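Long-range contacts in hypothetical conserved protein (Geobacillus kaustophilus, PDB 2PCS), which is of unknown function but belongs to the CoxG family of the Bet v 1-like clan and probably binds a small-molecule ligand: residues S8-G13 against T98-E103; G34-E39 against K47-I52; E39-D44 against D62-V67; A55-K60 against G117-I122; P73-L78 against E92-L97. All blocks are in the same frame, centred on the assembly; numbering follows the deposited sequence.

How the interactions relate
From the N terminus, strand 4-12 supplies S8-G13, which meets T98-E103 to close the long loop of interaction 1; interactions 2, 3 and 5 nest inside it. Interaction 2 closes the hairpin of strands 35-42 and 45-52. Interaction 3 crosses it, shares E39, and carries the turn of that hairpin onto strand 59-71. Interaction 4 ties the loop that enters strand 59-71 to the loop before helix 124-148; it crosses interactions 1 and 3 and encloses interaction 5, the pairing of strands 75-84 and 87-99. Interactions 1 and 4 lie on opposite sides of the chain's centre, and all five reach the same antiparallel sheet.

Interaction 1: residues S8-G13 against T98-E103; sequences SIELKG and TPINDE
At one end of the antiparallel sheet of a Bet v 1-like fold, the loop that turns strand 87-99 into strand 104-116 arches over to the end of the N-terminal strand, and E10, G13, I100 and E103 carry the contact. Strand 104-116 lies between strands 4-12 and 87-99 in the sheet, and the two segments meet through the loop that follows strand 87-99. The one hydrogen bond across it is weak: G13 N donates to E103 O over 3.3 Å, and the angle at its hydrogen is a bent 131°. G13 O is bonded to the hydroxyl of T105, while L11 pairs through its backbone with T105. The same strand end is tied to the C-terminal helix, because K12 N donates to the side-chain oxygen of Q143.

Within the loop, N101 closes an Asx turn by accepting from the backbone N of E103, although the modelled bond is so short that its exact length is doubtful. Further along, the exposed E10 and I100 meet at about a right angle. I100 sends CG1 between its own backbone N and carbonyl carbon (chi1 52°), and from there its terminal methyl meets the glutamate, whose extended chain reaches across to it. This is an apolar touch beside a charged group, not a polar bond: CD1 of I100 rests 3.8 Å from CG of E10 and equally close to its OE2.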
# COMPACT_ATOMS: atom_id res chain seq x y z
N SER A 8 -5.15 5.78 9.60
CA SER A 8 -4.67 7.06 9.12
C SER A 8 -3.31 7.33 9.60
O SER A 8 -2.92 6.72 10.57
CB SER A 8 -5.57 8.24 9.54
OG SER A 8 -5.88 8.15 10.88
N ILE A 9 -2.62 8.23 8.91
CA ILE A 9 -1.28 8.66 9.24
C ILE A 9 -1.19 10.19 9.11
O ILE A 9 -1.72 10.78 8.16
CB ILE A 9 -0.22 8.09 8.26
CG1 ILE A 9 -0.75 6.87 7.54
CG2 ILE A 9 1.13 7.80 8.98
CD1 ILE A 9 -0.59 5.56 8.37
N GLU A 10 -0.47 10.81 10.02
CA GLU A 10 -0.10 12.20 9.83
C GLU A 10 1.28 12.24 9.19
O GLU A 10 2.17 11.50 9.57
CB GLU A 10 -0.17 12.98 11.13
CG GLU A 10 -1.61 13.32 11.54
CD GLU A 10 -1.71 13.89 12.97
OE1 GLU A 10 -1.43 13.11 13.94
OE2 GLU A 10 -2.06 15.11 13.12
N LEU A 11 1.42 13.05 8.16
CA LEU A 11 2.65 13.10 7.43
C LEU A 11 3.19 14.51 7.41
O LEU A 11 2.43 15.50 7.49
CB LEU A 11 2.47 12.55 6.00
CG LEU A 11 2.08 11.07 5.82
CD1 LEU A 11 1.36 10.88 4.50
CD2 LEU A 11 3.27 10.15 5.86
N LYS A 12 4.51 14.61 7.31
CA LYS A 12 5.19 15.88 7.26
C LYS A 12 5.29 16.27 5.80
O LYS A 12 6.15 15.73 5.07
CB LYS A 12 6.59 15.75 7.90
CG LYS A 12 6.71 16.48 9.24
CD LYS A 12 7.46 15.63 10.30
CE LYS A 12 6.94 15.98 11.74
NZ LYS A 12 7.84 15.46 12.86
N GLY A 13 4.42 17.17 5.35
CA GLY A 13 4.50 17.65 3.96
C GLY A 13 3.14 18.13 3.58
O GLY A 13 2.15 17.79 4.23
N THR A 98 -6.02 14.76 3.38
CA THR A 98 -6.65 15.89 4.04
C THR A 98 -5.63 16.81 4.66
O THR A 98 -4.85 16.38 5.49
CB THR A 98 -7.57 15.42 5.12
OG1 THR A 98 -8.66 14.77 4.49
CG2 THR A 98 -8.14 16.54 5.89
N PRO A 99 -5.63 18.09 4.27
CA PRO A 99 -4.69 19.02 4.88
C PRO A 99 -5.19 19.26 6.30
O PRO A 99 -6.40 19.50 6.48
CB PRO A 99 -4.84 20.27 4.04
CG PRO A 99 -6.26 20.18 3.53
CD PRO A 99 -6.55 18.76 3.34
N ILE A 100 -4.32 19.09 7.29
CA ILE A 100 -4.73 19.42 8.67
C ILE A 100 -4.24 20.83 9.03
O ILE A 100 -4.77 21.50 9.92
CB ILE A 100 -4.40 18.34 9.72
CG1 ILE A 100 -2.94 17.94 9.65
CG2 ILE A 100 -5.33 17.12 9.52
CD1 ILE A 100 -2.75 16.39 9.65
N ASN A 101 -3.25 21.29 8.27
CA ASN A 101 -2.95 22.70 8.22
C ASN A 101 -2.21 23.07 6.95
O ASN A 101 -2.32 22.38 5.93
CB ASN A 101 -2.16 23.11 9.47
CG ASN A 101 -0.91 22.27 9.69
OD1 ASN A 101 -0.06 22.12 8.81
ND2 ASN A 101 -0.78 21.73 10.89
N ASP A 102 -1.47 24.18 7.05
CA ASP A 102 -0.49 24.61 6.06
C ASP A 102 0.70 23.63 5.82
O ASP A 102 1.12 23.48 4.66
CB ASP A 102 0.02 26.04 6.42
CG ASP A 102 -0.88 27.18 5.84
OD1 ASP A 102 -2.05 26.90 5.45
OD2 ASP A 102 -0.40 28.35 5.81
N GLU A 103 1.21 22.97 6.88
CA GLU A 103 2.44 22.11 6.83
C GLU A 103 2.24 20.58 6.91
O GLU A 103 3.22 19.83 6.79
CB GLU A 103 3.41 22.43 7.99
CG GLU A 103 4.22 23.75 7.88
CD GLU A 103 5.30 23.92 8.98
OE1 GLU A 103 5.19 23.28 10.06
OE2 GLU A 103 6.26 24.71 8.76

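Interaction 2: residues G34-E39 against K47-I52; sequences GCKSLE and KADLQI
The two flat groups here, the Q51 amide and the D49 carboxylate, both receive the extended side chain of K36. It passes over one face of the amide, with K36 CD 3.4 Å from Q51 NE2, and stands obliquely above the carboxylate plane, with K36 CB 3.4 Å from D49 OD2. The contact is thus made by methylenes; K36 NZ stays 5.2 Å from D49 OD2, and any attraction between the opposite charges is probably weak. Were Q51 shortened to an alanine, the K36 chain would probably lose the flat amide beside its CD and CE and be freer to turn.

Beneath these side chains runs an antiparallel hairpin. E39 and K47 exchange two backbone bonds, and K36 N donates to D49 O at the corner. Q51 N reaches G34 O at 2.7 Å. G34 presses so closely on Q51 and I52 that any side chain would clash. On the other face CD2 of L50 meets CB of C35 at 3.7 Å, and CD2 of L38 meets CB of A48.

That apolar face turns to helix 25-31, where C35 packs on S29 and L38 on L28, while strand 59-71 flanks strand 45-52 on its far edge.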
# COMPACT_ATOMS: atom_id res chain seq x y z
N GLY A 34 9.65 -5.75 -0.49
CA GLY A 34 9.79 -6.94 -1.30
C GLY A 34 9.72 -6.64 -2.78
O GLY A 34 10.01 -7.52 -3.61
N CYS A 35 9.36 -5.40 -3.10
CA CYS A 35 9.16 -5.01 -4.48
C CYS A 35 10.49 -4.86 -5.21
O CYS A 35 11.31 -4.03 -4.86
CB CYS A 35 8.31 -3.76 -4.59
SG CYS A 35 7.75 -3.54 -6.28
N LYS A 36 10.69 -5.73 -6.20
CA LYS A 36 11.92 -5.78 -6.99
C LYS A 36 11.72 -4.89 -8.20
O LYS A 36 12.60 -4.10 -8.55
CB LYS A 36 12.23 -7.21 -7.44
CG LYS A 36 13.21 -7.99 -6.56
CD LYS A 36 13.90 -9.09 -7.43
CE LYS A 36 15.32 -9.54 -6.95
NZ LYS A 36 15.94 -10.44 -7.99
N SER A 37 10.55 -5.00 -8.83
CA SER A 37 10.16 -4.09 -9.90
C SER A 37 8.65 -3.83 -9.95
O SER A 37 7.85 -4.72 -9.62
CB SER A 37 10.63 -4.62 -11.25
OG SER A 37 10.49 -6.02 -11.30
N LEU A 38 8.29 -2.60 -10.34
CA LEU A 38 6.94 -2.20 -10.74
C LEU A 38 6.99 -1.87 -12.22
O LEU A 38 7.53 -0.84 -12.59
CB LEU A 38 6.46 -0.95 -9.99
CG LEU A 38 5.34 -0.98 -8.95
CD1 LEU A 38 4.96 0.44 -8.56
CD2 LEU A 38 4.10 -1.73 -9.43
N GLU A 39 6.41 -2.72 -13.05
CA GLU A 39 6.33 -2.48 -14.48
C GLU A 39 4.94 -1.98 -14.86
O GLU A 39 3.92 -2.63 -14.59
CB GLU A 39 6.67 -3.77 -15.25
CG GLU A 39 6.87 -3.63 -16.76
CD GLU A 39 6.55 -4.91 -17.57
OE1 GLU A 39 6.37 -6.01 -16.97
OE2 GLU A 39 6.47 -4.81 -18.83
N LYS A 47 2.63 -4.14 -12.74
CA LYS A 47 2.92 -5.50 -12.38
C LYS A 47 4.09 -5.38 -11.41
O LYS A 47 5.13 -4.78 -11.70
CB LYS A 47 3.29 -6.35 -13.60
CG LYS A 47 3.54 -7.86 -13.30
CD LYS A 47 3.11 -8.72 -14.46
CE LYS A 47 3.99 -9.97 -14.66
NZ LYS A 47 3.22 -11.26 -14.49
N ALA A 48 3.87 -5.92 -10.23
CA ALA A 48 4.88 -5.90 -9.22
C ALA A 48 5.39 -7.33 -9.00
O ALA A 48 4.61 -8.30 -8.94
CB ALA A 48 4.31 -5.30 -7.95
N ASP A 49 6.72 -7.46 -8.96
CA ASP A 49 7.41 -8.71 -8.60
C ASP A 49 7.79 -8.60 -7.11
O ASP A 49 8.69 -7.85 -6.76
CB ASP A 49 8.64 -8.90 -9.51
CG ASP A 49 9.65 -9.98 -8.97
OD1 ASP A 49 9.21 -11.02 -8.40
OD2 ASP A 49 10.88 -9.79 -9.14
N LEU A 50 7.06 -9.30 -6.24
CA LEU A 50 7.29 -9.15 -4.79
C LEU A 50 8.01 -10.36 -4.19
O LEU A 50 7.57 -11.50 -4.34
CB LEU A 50 5.97 -8.89 -4.03
CG LEU A 50 5.17 -7.68 -4.49
CD1 LEU A 50 3.74 -7.70 -3.98
CD2 LEU A 50 5.83 -6.41 -4.11
N GLN A 51 9.13 -10.11 -3.53
CA GLN A 51 9.78 -11.17 -2.78
C GLN A 51 9.72 -10.84 -1.31
O GLN A 51 10.47 -10.04 -0.79
CB GLN A 51 11.21 -11.45 -3.30
CG GLN A 51 11.15 -11.98 -4.74
CD GLN A 51 12.50 -12.14 -5.41
OE1 GLN A 51 13.53 -12.32 -4.75
NE2 GLN A 51 12.50 -12.11 -6.75
N ILE A 52 8.77 -11.45 -0.64
CA ILE A 52 8.48 -11.10 0.72
C ILE A 52 9.15 -12.09 1.67
O ILE A 52 8.85 -13.30 1.64
CB ILE A 52 6.97 -11.00 0.90
CG1 ILE A 52 6.49 -9.73 0.16
CG2 ILE A 52 6.61 -10.93 2.38
CD1 ILE A 52 5.16 -9.90 -0.54

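Interaction 3: residues E39-D44 against D62-V67; sequences ELIGED and DAIIEV
The carbonyl oxygen of D44 is gripped by the strand opposite: V67 N donates to D44 O at 2.7 Å, and E66 CA, 3.3 Å from D44 O, adds a CA-H...O contact. The donor of V67 lies almost in line with the carbonyl (C=O...N 162°), though the bond bends to 147° at the hydrogen. CG of E66, anti to its backbone N and beside its carbonyl carbon, also sits 3.4 Å from D44 O. In return, the D44 side chain packs its CB 3.3 Å from V67 O.

D44 belongs to the turn that links strands 35-42 and 45-52, and its positive phi of 61° is the left-handed conformation common in such turns. Since I65 already pairs with Y46 and A63 with A48, the bond from V67 to D44 extends the antiparallel register of strands 45-52 and 59-71 by one step into the turn.

A second, apolar touch lies further along. I41 and I64 approach at about a right angle, methyl to methyl, with CD1 of I41 4.0 Å from CD1 of I64. They reach across the lysines of strand 45-52: I41 packs on K47 and I64 on K45.

The carboxylates of D44 and E66 remain 6.8 Å apart at their nearest oxygens, D44 OD2 and E66 OE1, probably a modest repulsion at most. Cohesion here therefore appears to rest on one short backbone bond, the packing of D44 against E66 and V67, and a small apolar contact, with the acidic groups kept apart.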
# COMPACT_ATOMS: atom_id res chain seq x y z
N GLU A 39 6.41 -2.72 -13.05
CA GLU A 39 6.33 -2.48 -14.48
C GLU A 39 4.94 -1.98 -14.86
O GLU A 39 3.92 -2.63 -14.59
CB GLU A 39 6.67 -3.77 -15.25
CG GLU A 39 6.87 -3.63 -16.76
CD GLU A 39 6.55 -4.91 -17.57
OE1 GLU A 39 6.37 -6.01 -16.97
OE2 GLU A 39 6.47 -4.81 -18.83
N LEU A 40 4.90 -0.82 -15.51
CA LEU A 40 3.71 -0.36 -16.22
C LEU A 40 3.28 -1.35 -17.31
O LEU A 40 4.05 -1.72 -18.19
CB LEU A 40 3.96 1.03 -16.82
CG LEU A 40 2.79 1.92 -17.26
CD1 LEU A 40 1.95 2.46 -16.10
CD2 LEU A 40 3.31 3.07 -18.13
N ILE A 41 2.04 -1.81 -17.24
CA ILE A 41 1.59 -2.80 -18.20
C ILE A 41 0.30 -2.29 -18.79
O ILE A 41 -0.34 -2.95 -19.61
CB ILE A 41 1.42 -4.22 -17.54
CG1 ILE A 41 0.55 -4.15 -16.29
CG2 ILE A 41 2.78 -4.76 -17.15
CD1 ILE A 41 -0.18 -5.45 -15.95
N GLY A 42 -0.08 -1.10 -18.39
CA GLY A 42 -1.39 -0.56 -18.78
C GLY A 42 -1.60 0.83 -18.22
O GLY A 42 -0.71 1.39 -17.58
N GLU A 43 -2.77 1.38 -18.46
CA GLU A 43 -3.03 2.72 -17.98
C GLU A 43 -3.32 2.68 -16.47
O GLU A 43 -4.35 2.12 -16.03
CB GLU A 43 -4.16 3.44 -18.75
CG GLU A 43 -4.36 4.88 -18.27
CD GLU A 43 -5.62 5.57 -18.79
OE1 GLU A 43 -6.37 5.01 -19.65
OE2 GLU A 43 -5.85 6.73 -18.32
N ASP A 44 -2.39 3.26 -15.71
CA ASP A 44 -2.48 3.31 -14.24
C ASP A 44 -2.49 1.88 -13.64
O ASP A 44 -3.17 1.61 -12.65
CB ASP A 44 -3.70 4.16 -13.85
CG ASP A 44 -3.57 5.64 -14.35
OD1 ASP A 44 -2.45 6.22 -14.22
OD2 ASP A 44 -4.57 6.23 -14.83
N ASP A 62 3.38 -12.41 -7.51
CA ASP A 62 3.15 -11.40 -8.55
C ASP A 62 1.84 -10.70 -8.25
O ASP A 62 0.88 -11.33 -7.83
CB ASP A 62 3.13 -12.03 -9.95
CG ASP A 62 4.51 -12.53 -10.36
OD1 ASP A 62 4.65 -13.73 -10.68
OD2 ASP A 62 5.48 -11.75 -10.31
N ALA A 63 1.83 -9.37 -8.45
CA ALA A 63 0.70 -8.56 -8.08
C ALA A 63 0.37 -7.67 -9.22
O ALA A 63 1.27 -7.08 -9.78
CB ALA A 63 1.04 -7.68 -6.82
N ILE A 64 -0.91 -7.59 -9.57
CA ILE A 64 -1.40 -6.52 -10.44
C ILE A 64 -1.96 -5.39 -9.55
O ILE A 64 -2.83 -5.61 -8.71
CB ILE A 64 -2.48 -6.98 -11.47
CG1 ILE A 64 -2.04 -8.19 -12.34
CG2 ILE A 64 -2.86 -5.83 -12.38
CD1 ILE A 64 -0.65 -8.08 -12.94
N ILE A 65 -1.45 -4.18 -9.75
CA ILE A 65 -1.89 -3.02 -8.98
C ILE A 65 -2.43 -2.00 -9.96
O ILE A 65 -1.65 -1.50 -10.78
CB ILE A 65 -0.69 -2.37 -8.21
CG1 ILE A 65 0.04 -3.42 -7.38
CG2 ILE A 65 -1.16 -1.21 -7.33
CD1 ILE A 65 1.37 -2.93 -6.83
N GLU A 66 -3.75 -1.73 -9.88
CA GLU A 66 -4.41 -0.67 -10.65
C GLU A 66 -4.83 0.54 -9.80
O GLU A 66 -5.58 0.40 -8.84
CB GLU A 66 -5.62 -1.20 -11.42
CG GLU A 66 -6.03 -0.20 -12.53
CD GLU A 66 -7.31 -0.57 -13.29
OE1 GLU A 66 -7.76 0.23 -14.19
OE2 GLU A 66 -7.87 -1.66 -12.97
N VAL A 67 -4.33 1.73 -10.16
CA VAL A 67 -4.78 3.01 -9.58
C VAL A 67 -6.02 3.54 -10.33
O VAL A 67 -5.94 3.81 -11.50
CB VAL A 67 -3.61 4.05 -9.58
CG1 VAL A 67 -3.89 5.19 -8.62
CG2 VAL A 67 -2.29 3.38 -9.17

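Interaction 4: residues A55-K60 against G117-I122; sequences AAVKGK and GKVAAI
A56 and V57, in the turn ahead of strand 59-71, face V119 of a short 3-10 segment, and I122 which follows it, with no backbone bond between them, and the nearest CA atoms, those of V57 and V119, stand 6.4 Å apart. Branched side chains fill the interval. CG1 of V57 meets CG2 of V119 at 3.6 Å, the closest approach, the two valines slanting past one another. V119 sets CG2 anti to its backbone N, with CG1 at chi1 78°, and this turns CG2 toward the valine opposite. I122 adds a looser touch: its CD1 lies 4.3 Å from V57 CG1, and its CG2 rests 3.9 Å from the carbonyl oxygen of A56.

Polar anchoring comes from elsewhere. V57 O accepts from the hydroxyl of Y61, and V119 pairs through its backbone with P86. Below, helix 124-148 closes the group, M126 touching A56, L127 touching I122 and V130 touching V57.

The V57 side chain comes within about 4 Å of a bound, unidentified ligand. Loops of the sheet meeting the start of the long C-terminal helix beside a ligand are consistent with the Bet v 1-like fold, in which sheet and helix enclose the binding site.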
# COMPACT_ATOMS: atom_id res chain seq x y z
N ALA A 55 8.78 -14.12 7.44
CA ALA A 55 8.52 -15.52 7.77
C ALA A 55 7.07 -16.00 7.73
O ALA A 55 6.79 -17.02 7.16
CB ALA A 55 9.13 -15.85 9.17
N ALA A 56 6.14 -15.31 8.35
CA ALA A 56 4.77 -15.84 8.40
C ALA A 56 4.13 -15.94 7.00
O ALA A 56 3.16 -16.68 6.81
CB ALA A 56 3.89 -14.97 9.33
N VAL A 57 4.63 -15.14 6.07
CA VAL A 57 4.04 -15.03 4.73
C VAL A 57 5.08 -15.19 3.63
O VAL A 57 4.81 -14.89 2.47
CB VAL A 57 3.28 -13.65 4.49
CG1 VAL A 57 2.01 -13.56 5.31
CG2 VAL A 57 4.20 -12.45 4.64
N LYS A 58 6.27 -15.64 4.02
CA LYS A 58 7.40 -15.69 3.14
C LYS A 58 7.04 -16.38 1.80
O LYS A 58 6.31 -17.36 1.77
CB LYS A 58 8.53 -16.43 3.85
CG LYS A 58 9.89 -16.21 3.28
CD LYS A 58 10.88 -16.98 4.13
CE LYS A 58 12.31 -16.73 3.63
NZ LYS A 58 12.47 -17.06 2.16
N GLY A 59 7.56 -15.86 0.71
CA GLY A 59 7.07 -16.24 -0.60
C GLY A 59 7.36 -15.20 -1.67
O GLY A 59 7.77 -14.04 -1.36
N LYS A 60 7.19 -15.65 -2.92
CA LYS A 60 7.30 -14.84 -4.10
C LYS A 60 5.90 -14.68 -4.69
O LYS A 60 5.11 -15.63 -4.79
CB LYS A 60 8.28 -15.46 -5.09
CG LYS A 60 9.73 -15.31 -4.56
CD LYS A 60 10.84 -16.02 -5.42
CE LYS A 60 12.15 -16.14 -4.58
NZ LYS A 60 13.43 -16.38 -5.40
N GLY A 117 -5.44 -19.57 -0.02
CA GLY A 117 -4.29 -20.46 -0.08
C GLY A 117 -3.81 -20.84 1.30
O GLY A 117 -4.46 -20.55 2.29
N LYS A 118 -2.64 -21.47 1.37
CA LYS A 118 -2.18 -21.97 2.66
C LYS A 118 -1.99 -20.77 3.65
O LYS A 118 -2.27 -20.89 4.84
CB LYS A 118 -0.98 -22.94 2.58
CG LYS A 118 0.32 -22.36 2.02
CD LYS A 118 1.51 -23.37 1.94
CE LYS A 118 1.66 -24.19 3.24
NZ LYS A 118 2.93 -25.02 3.27
N VAL A 119 -1.61 -19.62 3.11
CA VAL A 119 -1.33 -18.45 3.92
C VAL A 119 -2.57 -17.91 4.63
O VAL A 119 -2.43 -17.19 5.62
CB VAL A 119 -0.67 -17.32 3.06
CG1 VAL A 119 -1.72 -16.57 2.20
CG2 VAL A 119 0.14 -16.37 3.94
N ALA A 120 -3.76 -18.24 4.12
CA ALA A 120 -5.02 -17.76 4.69
C ALA A 120 -5.23 -18.32 6.12
O ALA A 120 -5.98 -17.74 6.94
CB ALA A 120 -6.20 -18.15 3.79
N ALA A 121 -4.57 -19.44 6.40
CA ALA A 121 -4.85 -20.22 7.58
C ALA A 121 -4.17 -19.63 8.82
O ALA A 121 -4.57 -19.95 9.94
CB ALA A 121 -4.42 -21.67 7.37
N ILE A 122 -3.16 -18.78 8.61
CA ILE A 122 -2.34 -18.25 9.69
C ILE A 122 -3.13 -17.53 10.79
O ILE A 122 -2.64 -17.43 11.92
CB ILE A 122 -1.13 -17.34 9.21
CG1 ILE A 122 -1.59 -16.05 8.53
CG2 ILE A 122 -0.06 -18.14 8.41
CD1 ILE A 122 -0.50 -14.97 8.54

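Interaction 5: residues P73-L78 against E92-L97; sequences PYHYKL and EGVIDL
Y74 to L78 and G93 to L97 form the antiparallel hairpin of strands 75-84 and 87-99, a central part of the curved sheet in this Bet v 1-like fold. Backbone bonds come first. Y76 and I95 exchange two, that from I95 N to Y76 O being 2.8 Å and almost straight; L78 and G93 exchange another two, and L97 N reaches Y74 O at 2.7 Å. At the entry, Y74 and H75 both face K71 on strand 59-71 in a classic beta bulge.

Polar side-chain bonding centres on H75. Its ND1 donates to OD1 of D96 over 2.6 Å, with the oxygen in the plane of the imidazole but approached from above the carboxylate plane, the two planes turned 33° apart. NE2 is bonded to D69, so carboxylates at both nitrogens fix the rotation of the ring. With a phenylalanine at H75, the carboxylates of D96 and D69 would probably be left without the ring nitrogens that now bind them.

Apolar contacts lie on both faces. Beside H75, V94 CG1 touches CE1 of the ring at 3.4 Å, while V94 CG2 lies alongside the K77 chain. On the other face, which turns to W19, L22 and a bound unidentified ligand about 3 Å from Y76, I95 lies over the tyrosine in a CH-pi contact, its CB 4.0 Å from the ring centroid. Over that one face the branches of I95 spread to opposite edges: CG2 meets Y76 CE1 at 3.6 Å, and CD1 meets Y76 CE2 at 3.7 Å.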
# COMPACT_ATOMS: atom_id res chain seq x y z
N PRO A 73 -4.90 16.54 -6.17
CA PRO A 73 -3.89 15.73 -5.55
C PRO A 73 -4.44 15.09 -4.21
O PRO A 73 -3.69 14.97 -3.25
CB PRO A 73 -2.84 16.79 -5.26
CG PRO A 73 -3.74 17.94 -4.66
CD PRO A 73 -4.94 17.90 -5.58
N TYR A 74 -5.69 14.63 -4.16
CA TYR A 74 -6.25 14.27 -2.85
C TYR A 74 -6.96 12.92 -2.68
O TYR A 74 -7.27 12.53 -1.57
CB TYR A 74 -7.23 15.38 -2.38
CG TYR A 74 -8.45 15.45 -3.25
CD1 TYR A 74 -8.46 16.23 -4.42
CD2 TYR A 74 -9.60 14.74 -2.93
CE1 TYR A 74 -9.58 16.30 -5.24
CE2 TYR A 74 -10.73 14.78 -3.75
CZ TYR A 74 -10.71 15.57 -4.91
OH TYR A 74 -11.82 15.59 -5.74
N HIS A 75 -7.30 12.20 -3.72
CA HIS A 75 -8.01 10.96 -3.53
C HIS A 75 -7.67 9.93 -4.61
O HIS A 75 -7.59 10.27 -5.78
CB HIS A 75 -9.49 11.24 -3.55
CG HIS A 75 -10.33 10.02 -3.76
ND1 HIS A 75 -10.94 9.35 -2.72
CD2 HIS A 75 -10.66 9.35 -4.89
CE1 HIS A 75 -11.63 8.33 -3.21
NE2 HIS A 75 -11.49 8.32 -4.52
N TYR A 76 -7.50 8.66 -4.25
CA TYR A 76 -7.55 7.58 -5.27
C TYR A 76 -8.02 6.24 -4.71
O TYR A 76 -8.22 6.09 -3.49
CB TYR A 76 -6.24 7.44 -6.01
CG TYR A 76 -5.08 7.12 -5.12
CD1 TYR A 76 -4.47 8.13 -4.33
CD2 TYR A 76 -4.60 5.81 -5.02
CE1 TYR A 76 -3.38 7.84 -3.48
CE2 TYR A 76 -3.51 5.50 -4.19
CZ TYR A 76 -2.91 6.50 -3.42
OH TYR A 76 -1.84 6.17 -2.62
N LYS A 77 -8.27 5.28 -5.61
CA LYS A 77 -8.59 3.93 -5.24
C LYS A 77 -7.55 2.98 -5.80
O LYS A 77 -6.93 3.28 -6.80
CB LYS A 77 -9.99 3.55 -5.69
CG LYS A 77 -11.04 4.41 -5.05
CD LYS A 77 -12.45 3.90 -5.39
CE LYS A 77 -13.56 4.46 -4.47
NZ LYS A 77 -14.86 4.51 -5.27
N LEU A 78 -7.32 1.86 -5.11
CA LEU A 78 -6.37 0.84 -5.56
C LEU A 78 -7.06 -0.49 -5.71
O LEU A 78 -7.84 -0.87 -4.84
CB LEU A 78 -5.22 0.65 -4.56
CG LEU A 78 -4.08 1.65 -4.51
CD1 LEU A 78 -3.04 0.97 -3.61
CD2 LEU A 78 -3.42 2.10 -5.88
N GLU A 92 -9.18 -4.21 -2.53
CA GLU A 92 -9.40 -2.81 -2.94
C GLU A 92 -9.16 -1.88 -1.74
O GLU A 92 -9.41 -2.26 -0.57
CB GLU A 92 -10.79 -2.59 -3.61
CG GLU A 92 -11.92 -3.37 -2.96
CD GLU A 92 -13.34 -3.15 -3.58
OE1 GLU A 92 -14.32 -3.18 -2.76
OE2 GLU A 92 -13.48 -3.00 -4.86
N GLY A 93 -8.65 -0.69 -2.03
CA GLY A 93 -8.52 0.32 -1.01
C GLY A 93 -8.90 1.66 -1.55
O GLY A 93 -8.94 1.86 -2.77
N VAL A 94 -9.17 2.59 -0.63
CA VAL A 94 -9.45 3.99 -0.93
C VAL A 94 -8.51 4.84 -0.09
O VAL A 94 -8.34 4.63 1.12
CB VAL A 94 -10.89 4.36 -0.57
CG1 VAL A 94 -11.21 5.76 -1.04
CG2 VAL A 94 -11.94 3.33 -1.14
N ILE A 95 -7.88 5.82 -0.73
CA ILE A 95 -7.01 6.74 -0.05
C ILE A 95 -7.51 8.21 -0.23
O ILE A 95 -7.79 8.67 -1.34
CB ILE A 95 -5.59 6.63 -0.59
CG1 ILE A 95 -4.94 5.28 -0.24
CG2 ILE A 95 -4.72 7.73 -0.09
CD1 ILE A 95 -5.29 4.22 -1.20
N ASP A 96 -7.54 8.95 0.89
CA ASP A 96 -7.91 10.36 0.88
C ASP A 96 -6.83 11.16 1.59
O ASP A 96 -6.31 10.74 2.65
CB ASP A 96 -9.27 10.54 1.54
CG ASP A 96 -10.41 9.99 0.69
OD1 ASP A 96 -10.65 10.52 -0.41
OD2 ASP A 96 -11.10 9.00 1.10
N LEU A 97 -6.42 12.27 0.96
CA LEU A 97 -5.50 13.18 1.60
C LEU A 97 -6.28 14.41 2.12
O LEU A 97 -7.15 14.98 1.39
CB LEU A 97 -4.34 13.55 0.67
CG LEU A 97 -3.42 12.46 0.11
CD1 LEU A 97 -2.32 13.07 -0.75
CD2 LEU A 97 -2.79 11.72 1.25